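Local coordinates for protein dextranase (PDB 6NZS) that catalyses the endohydrolysis of (1->6)-alpha-D-glucosidic linkages in dextran, as a member of glycoside hydrolase family 49, at residues A[223-228]-A[248-253]. Sequence-based numbering, arbitrary orientation.
Sequences NAVTEE and PPNVKW
The side-chain nitrogen ND2 of N250 is held by two backbone carbonyls of the neighbouring loop, donating to O of E227 at 2.8 Å and to O of V225 at 2.9 Å. The first bond is nearly straight, 167° at the hydrogen, and lies in the amide plane of N250; in the second, ND2 stands above the carbonyl plane of V225. With both N-H groups spent on carbonyls two residues apart, the amide is fixed in its rotation and bridges the bend at T226. CG of N250 sits between its backbone N and carbonyl carbon (chi1 36°), which brings ND2 between the two carbonyls, the side chain leaving from the type I turn P248-V251. With an alanine in place of N250, the carbonyls of V225 and E227 lose their common donor, and the bend around T226 would probably be held less firmly. Next to these bonds, CG2 of V225 meets CG2 of V251 at 3.7 Å, and the ring of P248 crosses the V225 side chain at about a right angle; I230 touches both valines from strand 229-232. Farther along, N of K252 donates to O of E228 at 2.8 Å in the carbonyl plane, and the same oxygen takes a weak bond from N of W253. CA of E228 in turn approaches O of N250 at 3.3 Å, a CA-H...O contact. K252 runs extended past this carbonyl, so that NZ forms a long, weak salt bridge with OE2 of E228 at 3.5 Å, while its stronger partner is the carbonyl of S208. These bonds join equivalent loops of successive coils just before the parallel pairing of strands 229-232 and 253-256, hydrogen bonding between coils as expected in the right-handed parallel beta-helix of family 49 enzymes.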
loop_
_atom_site.group_PDB
_atom_site.type_symbol
_atom_site.label_atom_id
_atom_site.label_comp_id
_atom_site.label_asym_id
_atom_site.label_seq_id
_atom_site.Cartn_x
_atom_site.Cartn_y
_atom_site.Cartn_z
ATOM N N ASN A 223 -18.837 -20.804 -3.424
ATOM C CA ASN A 223 -18.686 -21.167 -4.828
ATOM C C ASN A 223 -20.011 -21.555 -5.470
ATOM O O ASN A 223 -20.140 -21.462 -6.694
ATOM C CB ASN A 223 -17.701 -22.332 -4.997
ATOM C CG ASN A 223 -16.275 -21.974 -4.601
ATOM O OD1 ASN A 223 -16.016 -20.931 -3.995
ATOM N ND2 ASN A 223 -15.341 -22.850 -4.942
ATOM N N ALA A 224 -20.994 -21.981 -4.675
ATOM C CA ALA A 224 -22.259 -22.475 -5.200
ATOM C C ALA A 224 -23.433 -21.544 -4.916
ATOM O O ALA A 224 -24.587 -21.971 -5.030
ATOM C CB ALA A 224 -22.553 -23.884 -4.684
ATOM N N VAL A 225 -23.175 -20.289 -4.538
ATOM C CA VAL A 225 -24.274 -19.342 -4.386
ATOM C C VAL A 225 -24.882 -19.038 -5.750
ATOM O O VAL A 225 -24.178 -18.958 -6.768
ATOM C CB VAL A 225 -23.833 -18.057 -3.658
ATOM C CG1 VAL A 225 -23.309 -18.375 -2.264
ATOM C CG2 VAL A 225 -22.806 -17.295 -4.469
ATOM N N THR A 226 -26.201 -18.875 -5.780
ATOM C CA THR A 226 -26.908 -18.578 -7.018
ATOM C C THR A 226 -27.360 -17.131 -7.128
ATOM O O THR A 226 -27.853 -16.735 -8.189
ATOM C CB THR A 226 -28.125 -19.499 -7.173
ATOM O OG1 THR A 226 -28.920 -19.426 -5.987
ATOM C CG2 THR A 226 -27.680 -20.939 -7.405
ATOM N N GLU A 227 -27.197 -16.334 -6.078
ATOM C CA GLU A 227 -27.630 -14.948 -6.103
ATOM C C GLU A 227 -26.595 -14.072 -6.814
ATOM O O GLU A 227 -25.491 -14.505 -7.148
ATOM C CB GLU A 227 -27.888 -14.449 -4.683
ATOM C CG GLU A 227 -29.106 -15.074 -4.004
ATOM C CD GLU A 227 -28.808 -16.395 -3.308
ATOM O OE1 GLU A 227 -27.658 -16.877 -3.368
ATOM O OE2 GLU A 227 -29.740 -16.956 -2.695
ATOM N N GLU A 228 -26.974 -12.813 -7.044
ATOM C CA GLU A 228 -26.124 -11.873 -7.763
ATOM C C GLU A 228 -25.171 -11.113 -6.854
ATOM O O GLU A 228 -24.149 -10.609 -7.333
ATOM C CB GLU A 228 -26.997 -10.841 -8.481
ATOM C CG GLU A 228 -27.836 -11.396 -9.622
ATOM C CD GLU A 228 -28.765 -10.334 -10.172
ATOM O OE1 GLU A 228 -29.825 -10.102 -9.560
ATOM O OE2 GLU A 228 -28.423 -9.712 -11.199
ATOM N N PRO A 248 -19.117 -17.885 -8.683
ATOM C CA PRO A 248 -19.832 -18.333 -9.888
ATOM C C PRO A 248 -20.232 -17.157 -10.762
ATOM O O PRO A 248 -20.175 -15.992 -10.334
ATOM C CB PRO A 248 -21.062 -19.047 -9.308
ATOM C CG PRO A 248 -21.297 -18.387 -7.997
ATOM C CD PRO A 248 -19.928 -18.047 -7.465
ATOM N N PRO A 249 -20.657 -17.417 -12.004
ATOM C CA PRO A 249 -20.815 -16.320 -12.971
ATOM C C PRO A 249 -21.929 -15.349 -12.631
ATOM O O PRO A 249 -21.916 -14.217 -13.127
ATOM C CB PRO A 249 -21.081 -17.045 -14.299
ATOM C CG PRO A 249 -21.522 -18.409 -13.909
ATOM C CD PRO A 249 -20.841 -18.740 -12.630
ATOM N N ASN A 250 -22.882 -15.750 -11.793
ATOM C CA ASN A 250 -23.989 -14.885 -11.413
ATOM C C ASN A 250 -23.573 -13.755 -10.471
ATOM O O ASN A 250 -24.273 -12.742 -10.400
ATOM C CB ASN A 250 -25.070 -15.752 -10.758
ATOM C CG ASN A 250 -24.477 -16.896 -9.915
ATOM O OD1 ASN A 250 -24.072 -17.941 -10.458
ATOM N ND2 ASN A 250 -24.441 -16.708 -8.583
ATOM N N VAL A 251 -22.457 -13.897 -9.758
ATOM C CA VAL A 251 -22.090 -12.934 -8.722
ATOM C C VAL A 251 -21.415 -11.723 -9.359
ATOM O O VAL A 251 -20.373 -11.844 -10.010
ATOM C CB VAL A 251 -21.186 -13.573 -7.666
ATOM C CG1 VAL A 251 -20.772 -12.523 -6.641
ATOM C CG2 VAL A 251 -21.909 -14.726 -6.987
ATOM N N LYS A 252 -22.006 -10.547 -9.162
ATOM C CA LYS A 252 -21.468 -9.312 -9.710
ATOM C C LYS A 252 -20.999 -8.344 -8.636
ATOM O O LYS A 252 -20.389 -7.324 -8.969
ATOM C CB LYS A 252 -22.520 -8.613 -10.591
ATOM C CG LYS A 252 -23.755 -8.147 -9.819
ATOM C CD LYS A 252 -24.869 -7.621 -10.723
ATOM C CE LYS A 252 -25.981 -6.993 -9.885
ATOM N NZ LYS A 252 -27.135 -6.524 -10.707
ATOM N N TRP A 253 -21.261 -8.634 -7.365
ATOM C CA TRP A 253 -21.014 -7.666 -6.304
ATOM C C TRP A 253 -20.739 -8.413 -5.010
ATOM O O TRP A 253 -21.533 -9.268 -4.608
ATOM C CB TRP A 253 -22.261 -6.792 -6.142
ATOM C CG TRP A 253 -22.107 -5.496 -5.383
ATOM C CD1 TRP A 253 -21.124 -5.152 -4.488
ATOM C CD2 TRP A 253 -22.991 -4.377 -5.458
ATOM N NE1 TRP A 253 -21.348 -3.877 -4.015
ATOM C CE2 TRP A 253 -22.487 -3.382 -4.598
ATOM C CE3 TRP A 253 -24.156 -4.116 -6.187
ATOM C CZ2 TRP A 253 -23.115 -2.145 -4.443
ATOM C CZ3 TRP A 253 -24.781 -2.895 -6.026
ATOM C CH2 TRP A 253 -24.259 -1.921 -5.165
#